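Local structure of serine protease inhibitor 4, isoform B (Drosophila melanogaster, 4P0F) at residues Y263-K275 with P351-V363. The protein probably inhibits serine-type endopeptidases, and perhaps cysteine-type ones, by the serpin mechanism in which the cleaved reactive-centre loop inserts into a beta sheet. Numbering follows the deposited sequence.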
ATOM      1  N   TYR A 263     -12.620  17.146  14.095  1.00 23.19           N
ATOM      2  CA  TYR A 263     -12.487  18.512  14.598  1.00 23.91           C
ATOM      3  C   TYR A 263     -11.463  18.502  15.731  1.00 23.72           C
ATOM      4  O   TYR A 263     -11.344  17.514  16.441  1.00 22.31           O
ATOM      5  CB  TYR A 263     -13.837  19.060  15.081  1.00 26.15           C
ATOM      6  CG  TYR A 263     -14.467  18.253  16.193  1.00 33.46           C
ATOM      7  CD1 TYR A 263     -15.252  17.140  15.912  1.00 31.36           C
ATOM      8  CD2 TYR A 263     -14.284  18.603  17.525  1.00 36.74           C
ATOM      9  CE1 TYR A 263     -15.832  16.395  16.924  1.00 32.29           C
ATOM     10  CE2 TYR A 263     -14.862  17.863  18.547  1.00 33.91           C
ATOM     11  CZ  TYR A 263     -15.634  16.760  18.237  1.00 42.48           C
ATOM     12  OH  TYR A 263     -16.213  16.018  19.242  1.00 57.40           O
ATOM     13  N   GLU A 264     -10.729  19.597  15.895  1.00 26.96           N
ATOM     14  CA  GLU A 264      -9.716  19.688  16.952  1.00 25.50           C
ATOM     15  C   GLU A 264     -10.338  19.686  18.346  1.00 26.48           C
ATOM     16  O   GLU A 264     -11.262  20.446  18.617  1.00 28.60           O
ATOM     17  CB  GLU A 264      -8.882  20.957  16.775  1.00 29.99           C
ATOM     18  CG  GLU A 264      -7.984  20.936  15.547  1.00 29.15           C
ATOM     19  CD  GLU A 264      -6.725  20.121  15.743  1.00 32.36           C
ATOM     20  OE1 GLU A 264      -6.534  19.567  16.847  1.00 33.44           O
ATOM     21  OE2 GLU A 264      -5.922  20.037  14.785  1.00 34.78           O
ATOM     22  N   THR A 265      -9.817  18.843  19.231  1.00 25.16           N
ATOM     23  CA  THR A 265     -10.260  18.839  20.620  1.00 28.84           C
ATOM     24  C   THR A 265      -9.190  18.197  21.504  1.00 25.14           C
ATOM     25  O   THR A 265      -8.349  17.449  21.017  1.00 25.45           O
ATOM     26  CB  THR A 265     -11.616  18.103  20.770  1.00 37.25           C
ATOM     27  OG1 THR A 265     -12.283  18.540  21.959  1.00 39.10           O
ATOM     28  CG2 THR A 265     -11.437  16.594  20.800  1.00 29.72           C
ATOM     29  N   LYS A 266      -9.217  18.497  22.800  1.00 27.24           N
ATOM     30  CA  LYS A 266      -8.230  17.925  23.713  1.00 26.33           C
ATOM     31  C   LYS A 266      -8.506  16.442  23.920  1.00 23.93           C
ATOM     32  O   LYS A 266      -9.627  16.053  24.260  1.00 26.63           O
ATOM     33  CB  LYS A 266      -8.238  18.666  25.058  1.00 29.86           C
ATOM     34  CG  LYS A 266      -7.885  20.140  24.934  1.00 59.20           C
ATOM     35  CD  LYS A 266      -7.835  20.832  26.290  1.00 70.69           C
ATOM     36  CE  LYS A 266      -7.594  22.326  26.134  1.00 69.14           C
ATOM     37  NZ  LYS A 266      -7.062  22.941  27.382  1.00 82.56           N
ATOM     38  N   VAL A 267      -7.482  15.623  23.690  1.00 22.29           N
ATOM     39  CA  VAL A 267      -7.606  14.176  23.796  1.00 21.43           C
ATOM     40  C   VAL A 267      -6.503  13.596  24.672  1.00 23.56           C
ATOM     41  O   VAL A 267      -5.364  14.042  24.604  1.00 30.90           O
ATOM     42  CB  VAL A 267      -7.547  13.514  22.405  1.00 23.91           C
ATOM     43  CG1 VAL A 267      -7.521  11.992  22.516  1.00 30.21           C
ATOM     44  CG2 VAL A 267      -8.730  13.961  21.570  1.00 26.52           C
ATOM     45  N   ALA A 268      -6.872  12.630  25.509  1.00 22.66           N
ATOM     46  CA  ALA A 268      -5.913  11.801  26.232  1.00 20.13           C
ATOM     47  C   ALA A 268      -5.755  10.520  25.432  1.00 18.50           C
ATOM     48  O   ALA A 268      -6.663   9.682  25.376  1.00 22.24           O
ATOM     49  CB  ALA A 268      -6.380  11.512  27.646  1.00 26.80           C
ATOM     50  N   LEU A 269      -4.608  10.406  24.781  1.00 21.14           N
ATOM     51  CA  LEU A 269      -4.327   9.322  23.854  1.00 19.08           C
ATOM     52  C   LEU A 269      -3.464   8.247  24.484  1.00 20.88           C
ATOM     53  O   LEU A 269      -2.485   8.561  25.164  1.00 20.63           O
ATOM     54  CB  LEU A 269      -3.624   9.883  22.617  1.00 18.47           C
ATOM     55  CG  LEU A 269      -3.027   8.890  21.620  1.00 16.91           C
ATOM     56  CD1 LEU A 269      -4.120   8.041  20.974  1.00 18.69           C
ATOM     57  CD2 LEU A 269      -2.226   9.649  20.569  1.00 18.89           C
ATOM     58  N   LYS A 270      -3.825   6.983  24.260  1.00 18.59           N
ATOM     59  CA  LYS A 270      -2.907   5.873  24.516  1.00 20.41           C
ATOM     60  C   LYS A 270      -2.817   5.031  23.254  1.00 21.47           C
ATOM     61  O   LYS A 270      -3.828   4.613  22.700  1.00 19.07           O
ATOM     62  CB  LYS A 270      -3.343   5.023  25.717  1.00 20.23           C
ATOM     63  CG  LYS A 270      -3.211   5.737  27.050  1.00 30.88           C
ATOM     64  CD  LYS A 270      -3.787   4.907  28.181  1.00 46.67           C
ATOM     65  CE  LYS A 270      -2.938   5.014  29.432  1.00 74.03           C
ATOM     66  NZ  LYS A 270      -2.862   6.396  29.978  1.00 76.36           N
ATOM     67  N   LEU A 271      -1.592   4.797  22.801  1.00 16.63           N
ATOM     68  CA  LEU A 271      -1.341   4.102  21.540  1.00 19.87           C
ATOM     69  C   LEU A 271      -0.229   3.083  21.729  1.00 19.33           C
ATOM     70  O   LEU A 271       0.794   3.413  22.313  1.00 17.83           O
ATOM     71  CB  LEU A 271      -0.948   5.103  20.454  1.00 19.96           C
ATOM     72  CG  LEU A 271      -0.768   4.564  19.039  1.00 17.05           C
ATOM     73  CD1 LEU A 271      -2.112   4.117  18.482  1.00 20.33           C
ATOM     74  CD2 LEU A 271      -0.169   5.642  18.170  1.00 17.65           C
ATOM     75  N   PRO A 272      -0.416   1.847  21.241  1.00 18.61           N
ATOM     76  CA  PRO A 272       0.691   0.889  21.366  1.00 17.93           C
ATOM     77  C   PRO A 272       1.896   1.288  20.530  1.00 18.51           C
ATOM     78  O   PRO A 272       1.747   1.837  19.437  1.00 16.97           O
ATOM     79  CB  PRO A 272       0.098  -0.430  20.842  1.00 24.48           C
ATOM     80  CG  PRO A 272      -1.387  -0.211  20.762  1.00 29.44           C
ATOM     81  CD  PRO A 272      -1.590   1.255  20.575  1.00 22.22           C
ATOM     82  N   ARG A 273       3.080   1.019  21.066  1.00 18.36           N
ATOM     83  CA  ARG A 273       4.311   1.072  20.307  1.00 17.22           C
ATOM     84  C   ARG A 273       4.410  -0.267  19.572  1.00 18.34           C
ATOM     85  O   ARG A 273       4.684  -1.295  20.191  1.00 21.29           O
ATOM     86  CB  ARG A 273       5.510   1.312  21.240  1.00 19.01           C
ATOM     87  CG  ARG A 273       6.848   1.538  20.541  1.00 22.77           C
ATOM     88  CD  ARG A 273       7.964   1.910  21.545  1.00 27.05           C
ATOM     89  NE  ARG A 273       8.300   0.792  22.413  1.00 37.91           N
ATOM     90  CZ  ARG A 273       8.682   0.887  23.682  1.00 34.88           C
ATOM     91  NH1 ARG A 273       8.763   2.068  24.304  1.00 30.88           N
ATOM     92  NH2 ARG A 273       8.972  -0.223  24.344  1.00 38.10           N
ATOM     93  N   PHE A 274       4.151  -0.265  18.268  1.00 18.06           N
ATOM     94  CA  PHE A 274       4.022  -1.529  17.545  1.00 17.63           C
ATOM     95  C   PHE A 274       4.700  -1.509  16.194  1.00 23.06           C
ATOM     96  O   PHE A 274       5.037  -0.456  15.658  1.00 20.79           O
ATOM     97  CB  PHE A 274       2.533  -1.892  17.380  1.00 16.89           C
ATOM     98  CG  PHE A 274       1.809  -1.107  16.305  1.00 16.79           C
ATOM     99  CD1 PHE A 274       1.216   0.110  16.588  1.00 19.72           C
ATOM    100  CD2 PHE A 274       1.692  -1.617  15.019  1.00 21.74           C
ATOM    101  CE1 PHE A 274       0.534   0.822  15.604  1.00 19.72           C
ATOM    102  CE2 PHE A 274       1.022  -0.911  14.032  1.00 20.61           C
ATOM    103  CZ  PHE A 274       0.440   0.308  14.320  1.00 20.03           C
ATOM    104  N   LYS A 275       4.919  -2.700  15.660  1.00 18.05           N
ATOM    105  CA  LYS A 275       5.424  -2.835  14.303  1.00 17.04           C
ATOM    106  C   LYS A 275       4.676  -3.977  13.646  1.00 22.71           C
ATOM    107  O   LYS A 275       4.138  -4.851  14.327  1.00 20.81           O
ATOM    108  CB  LYS A 275       6.934  -3.063  14.297  1.00 21.06           C
ATOM    109  CG  LYS A 275       7.385  -4.449  14.684  1.00 29.34           C
ATOM    110  CD  LYS A 275       8.910  -4.542  14.645  1.00 45.88           C
ATOM    111  CE  LYS A 275       9.401  -5.913  15.073  1.00 61.95           C
ATOM    112  NZ  LYS A 275      10.876  -5.940  15.293  1.00 71.00           N
ATOM    113  N   PRO A 351     -10.258  15.898  29.177  1.00 38.16           N
ATOM    114  CA  PRO A 351     -10.194  15.564  27.750  1.00 33.47           C
ATOM    115  C   PRO A 351     -10.907  14.262  27.413  1.00 38.37           C
ATOM    116  O   PRO A 351     -11.203  13.460  28.295  1.00 40.23           O
ATOM    117  CB  PRO A 351      -8.689  15.439  27.487  1.00 33.33           C
ATOM    118  CG  PRO A 351      -8.117  15.034  28.784  1.00 46.66           C
ATOM    119  CD  PRO A 351      -8.958  15.705  29.840  1.00 41.76           C
ATOM    120  N   ILE A 352     -11.164  14.059  26.130  1.00 37.79           N
ATOM    121  CA  ILE A 352     -11.722  12.807  25.649  1.00 38.97           C
ATOM    122  C   ILE A 352     -10.636  11.736  25.687  1.00 29.36           C
ATOM    123  O   ILE A 352      -9.516  11.973  25.240  1.00 33.92           O
ATOM    124  CB  ILE A 352     -12.281  12.978  24.222  1.00 45.84           C
ATOM    125  CG1 ILE A 352     -13.505  13.896  24.266  1.00 54.85           C
ATOM    126  CG2 ILE A 352     -12.632  11.625  23.588  1.00 39.88           C
ATOM    127  CD1 ILE A 352     -14.031  14.311  22.912  1.00 62.85           C
ATOM    128  N   GLU A 353     -10.965  10.563  26.223  1.00 27.37           N
ATOM    129  CA  GLU A 353     -10.037   9.434  26.199  1.00 24.76           C
ATOM    130  C   GLU A 353     -10.117   8.698  24.864  1.00 24.86           C
ATOM    131  O   GLU A 353     -11.202   8.412  24.350  1.00 27.55           O
ATOM    132  CB  GLU A 353     -10.331   8.477  27.349  1.00 24.41           C
ATOM    133  CG  GLU A 353     -10.166   9.127  28.715  1.00 36.73           C
ATOM    134  CD  GLU A 353     -10.296   8.140  29.849  1.00 47.64           C
ATOM    135  OE1 GLU A 353     -10.870   7.054  29.630  1.00 49.45           O
ATOM    136  OE2 GLU A 353      -9.814   8.449  30.954  1.00 52.02           O
ATOM    137  N   PHE A 354      -8.951   8.420  24.296  1.00 20.94           N
ATOM    138  CA  PHE A 354      -8.848   7.631  23.084  1.00 19.61           C
ATOM    139  C   PHE A 354      -7.755   6.604  23.324  1.00 22.55           C
ATOM    140  O   PHE A 354      -6.577   6.886  23.112  1.00 20.50           O
ATOM    141  CB  PHE A 354      -8.537   8.517  21.878  1.00 18.01           C
ATOM    142  CG  PHE A 354      -8.702   7.829  20.555  1.00 18.92           C
ATOM    143  CD1 PHE A 354      -7.718   7.001  20.060  1.00 18.49           C
ATOM    144  CD2 PHE A 354      -9.846   8.021  19.796  1.00 19.81           C
ATOM    145  CE1 PHE A 354      -7.866   6.361  18.834  1.00 17.53           C
ATOM    146  CE2 PHE A 354      -9.997   7.397  18.577  1.00 19.49           C
ATOM    147  CZ  PHE A 354      -9.010   6.565  18.086  1.00 16.34           C
ATOM    148  N   PHE A 355      -8.153   5.441  23.835  1.00 20.39           N
ATOM    149  CA  PHE A 355      -7.213   4.418  24.291  1.00 21.19           C
ATOM    150  C   PHE A 355      -7.267   3.270  23.306  1.00 22.88           C
ATOM    151  O   PHE A 355      -8.229   2.500  23.302  1.00 23.99           O
ATOM    152  CB  PHE A 355      -7.554   3.911  25.703  1.00 21.86           C
ATOM    153  CG  PHE A 355      -7.425   4.948  26.806  1.00 24.16           C
ATOM    154  CD1 PHE A 355      -6.861   6.194  26.576  1.00 23.65           C
ATOM    155  CD2 PHE A 355      -7.872   4.653  28.087  1.00 27.88           C
ATOM    156  CE1 PHE A 355      -6.746   7.124  27.600  1.00 26.17           C
ATOM    157  CE2 PHE A 355      -7.761   5.579  29.112  1.00 35.46           C
ATOM    158  CZ  PHE A 355      -7.201   6.815  28.869  1.00 28.93           C
ATOM    159  N   ALA A 356      -6.247   3.159  22.463  1.00 20.11           N
ATOM    160  CA  ALA A 356      -6.230   2.143  21.411  1.00 16.18           C
ATOM    161  C   ALA A 356      -5.722   0.818  21.969  1.00 19.31           C
ATOM    162  O   ALA A 356      -4.645   0.315  21.586  1.00 19.55           O
ATOM    163  CB  ALA A 356      -5.378   2.604  20.248  1.00 18.91           C
ATOM    164  N   ASP A 357      -6.490   0.269  22.904  1.00 18.54           N
ATOM    165  CA  ASP A 357      -6.067  -0.909  23.651  1.00 18.42           C
ATOM    166  C   ASP A 357      -6.865  -2.139  23.256  1.00 22.11           C
ATOM    167  O   ASP A 357      -7.024  -3.071  24.046  1.00 21.92           O
ATOM    168  CB  ASP A 357      -6.185  -0.661  25.163  1.00 25.11           C
ATOM    169  CG  ASP A 357      -7.611  -0.363  25.616  1.00 33.39           C
ATOM    170  OD1 ASP A 357      -8.555  -0.412  24.803  1.00 27.73           O
ATOM    171  OD2 ASP A 357      -7.788  -0.092  26.821  1.00 42.87           O
ATOM    172  N   HIS A 358      -7.388  -2.118  22.035  1.00 21.69           N
ATOM    173  CA  HIS A 358      -8.039  -3.283  21.459  1.00 21.28           C
ATOM    174  C   HIS A 358      -7.986  -3.079  19.949  1.00 21.19           C
ATOM    175  O   HIS A 358      -7.536  -2.023  19.505  1.00 17.51           O
ATOM    176  CB  HIS A 358      -9.461  -3.462  22.017  1.00 21.15           C
ATOM    177  CG  HIS A 358     -10.387  -2.318  21.739  1.00 21.26           C
ATOM    178  ND1 HIS A 358     -10.726  -1.383  22.695  1.00 31.11           N
ATOM    179  CD2 HIS A 358     -11.075  -1.980  20.625  1.00 23.43           C
ATOM    180  CE1 HIS A 358     -11.572  -0.512  22.174  1.00 27.20           C
ATOM    181  NE2 HIS A 358     -11.800  -0.852  20.919  1.00 24.76           N
ATOM    182  N   PRO A 359      -8.387  -4.088  19.154  1.00 18.33           N
ATOM    183  CA  PRO A 359      -8.084  -4.005  17.717  1.00 18.24           C
ATOM    184  C   PRO A 359      -8.636  -2.774  17.000  1.00 18.15           C
ATOM    185  O   PRO A 359      -9.765  -2.337  17.259  1.00 18.69           O
ATOM    186  CB  PRO A 359      -8.712  -5.290  17.165  1.00 19.91           C
ATOM    187  CG  PRO A 359      -8.567  -6.253  18.292  1.00 17.88           C
ATOM    188  CD  PRO A 359      -8.868  -5.432  19.524  1.00 21.06           C
ATOM    189  N   PHE A 360      -7.821  -2.225  16.101  1.00 16.50           N
ATOM    190  CA  PHE A 360      -8.161  -1.008  15.382  1.00 14.39           C
ATOM    191  C   PHE A 360      -7.601  -1.023  13.970  1.00 17.31           C
ATOM    192  O   PHE A 360      -6.768  -1.873  13.616  1.00 17.79           O
ATOM    193  CB  PHE A 360      -7.667   0.237  16.137  1.00 15.20           C
ATOM    194  CG  PHE A 360      -6.170   0.297  16.350  1.00 14.54           C
ATOM    195  CD1 PHE A 360      -5.336   0.886  15.405  1.00 15.03           C
ATOM    196  CD2 PHE A 360      -5.606  -0.202  17.510  1.00 18.49           C
ATOM    197  CE1 PHE A 360      -3.969   0.952  15.616  1.00 17.82           C
ATOM    198  CE2 PHE A 360      -4.245  -0.139  17.722  1.00 18.12           C
ATOM    199  CZ  PHE A 360      -3.427   0.440  16.770  1.00 14.93           C
ATOM    200  N   THR A 361      -8.102  -0.109  13.145  1.00 17.69           N
ATOM    201  CA  THR A 361      -7.595   0.052  11.796  1.00 12.94           C
ATOM    202  C   THR A 361      -6.943   1.427  11.705  1.00 18.74           C
ATOM    203  O   THR A 361      -7.231   2.328  12.501  1.00 16.78           O
ATOM    204  CB  THR A 361      -8.714  -0.140  10.731  1.00 21.21           C
ATOM    205  OG1 THR A 361      -8.159   0.003   9.416  1.00 30.31           O
ATOM    206  CG2 THR A 361      -9.794   0.855  10.901  1.00 22.29           C
ATOM    207  N   TYR A 362      -6.008   1.570  10.778  1.00 14.79           N
ATOM    208  CA  TYR A 362      -5.278   2.819  10.640  1.00 12.49           C
ATOM    209  C   TYR A 362      -4.936   3.069   9.173  1.00 15.23           C
ATOM    210  O   TYR A 362      -4.856   2.142   8.359  1.00 17.31           O
ATOM    211  CB  TYR A 362      -4.003   2.816  11.506  1.00 15.79           C
ATOM    212  CG  TYR A 362      -3.011   1.748  11.120  1.00 14.09           C
ATOM    213  CD1 TYR A 362      -2.103   1.966  10.094  1.00 18.60           C
ATOM    214  CD2 TYR A 362      -3.008   0.514  11.749  1.00 16.04           C
ATOM    215  CE1 TYR A 362      -1.205   0.994   9.720  1.00 17.76           C
ATOM    216  CE2 TYR A 362      -2.109  -0.473  11.378  1.00 16.78           C
ATOM    217  CZ  TYR A 362      -1.212  -0.225  10.360  1.00 18.76           C
ATOM    218  OH  TYR A 362      -0.323  -1.204   9.975  1.00 20.41           O
ATOM    219  N   VAL A 363      -4.764   4.343   8.853  1.00 13.52           N
ATOM    220  CA  VAL A 363      -4.452   4.801   7.509  1.00 14.85           C
ATOM    221  C   VAL A 363      -3.431   5.920   7.596  1.00 15.96           C
ATOM    222  O   VAL A 363      -3.577   6.836   8.398  1.00 18.12           O
ATOM    223  CB  VAL A 363      -5.701   5.326   6.775  1.00 15.88           C
ATOM    224  CG1 VAL A 363      -5.393   5.534   5.283  1.00 15.96           C
ATOM    225  CG2 VAL A 363      -6.869   4.381   6.954  1.00 17.02           C
TER
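Lys-270 lies alongside Phe-355, its parallel bridge partner, over the phenyl ring. Its CB and CG touch CD1 at the ring's rim, CG at 3.7 Å from Phe-355 CD1. CD then sits over the middle of the face, 3.7 Å from the ring centroid, a CH-pi contact. Bends at chi3 and chi4 (141° and 62°) carry NZ farther out on that side, to an off-centre cation-pi contact 5.0 Å from the ring centroid; NZ also makes a weak hydrogen bond to Ser-203 OG. Glu-353 CB covers the ring's opposite face, while Ala-268 O meets its edge, 3.4 Å from Phe-355 CE1. An alanine in place of Phe-355 would probably leave the Lys-270 chain less fixed and NZ without its aromatic partner. A parallel ladder of five hydrogen bonds joins the backbones, from Ile-352 N to Lys-266 O through to Ala-356 N to Lys-270 O (2.8 Å). On the sheet's other face, Val-267 CG1 abuts Phe-354 CB at 3.7 Å and Leu-269 CD1 lies 3.9 Å from Phe-354 CD1. Ala-356 centres an inverse gamma turn, beyond which the chain leaves the ladder; Phe-274 CE1 then meets the edge of Phe-360 at CZ (4.1 Å), and Phe-274 CZ touches Tyr-362 CE2, the ring planes at 56°. Strand 352-355 follows the cleaved reactive-centre loop, inserted here as strand 328-341, and edges serpin sheet C beside 263-272 and then antiparallel 197-213. Val-267, Leu-269 and Phe-354 pack on Leu-221 of sheet B strand 218-224, and Phe-360 reaches Ile-234 and Val-377 of its strands 230-237 and 370-377.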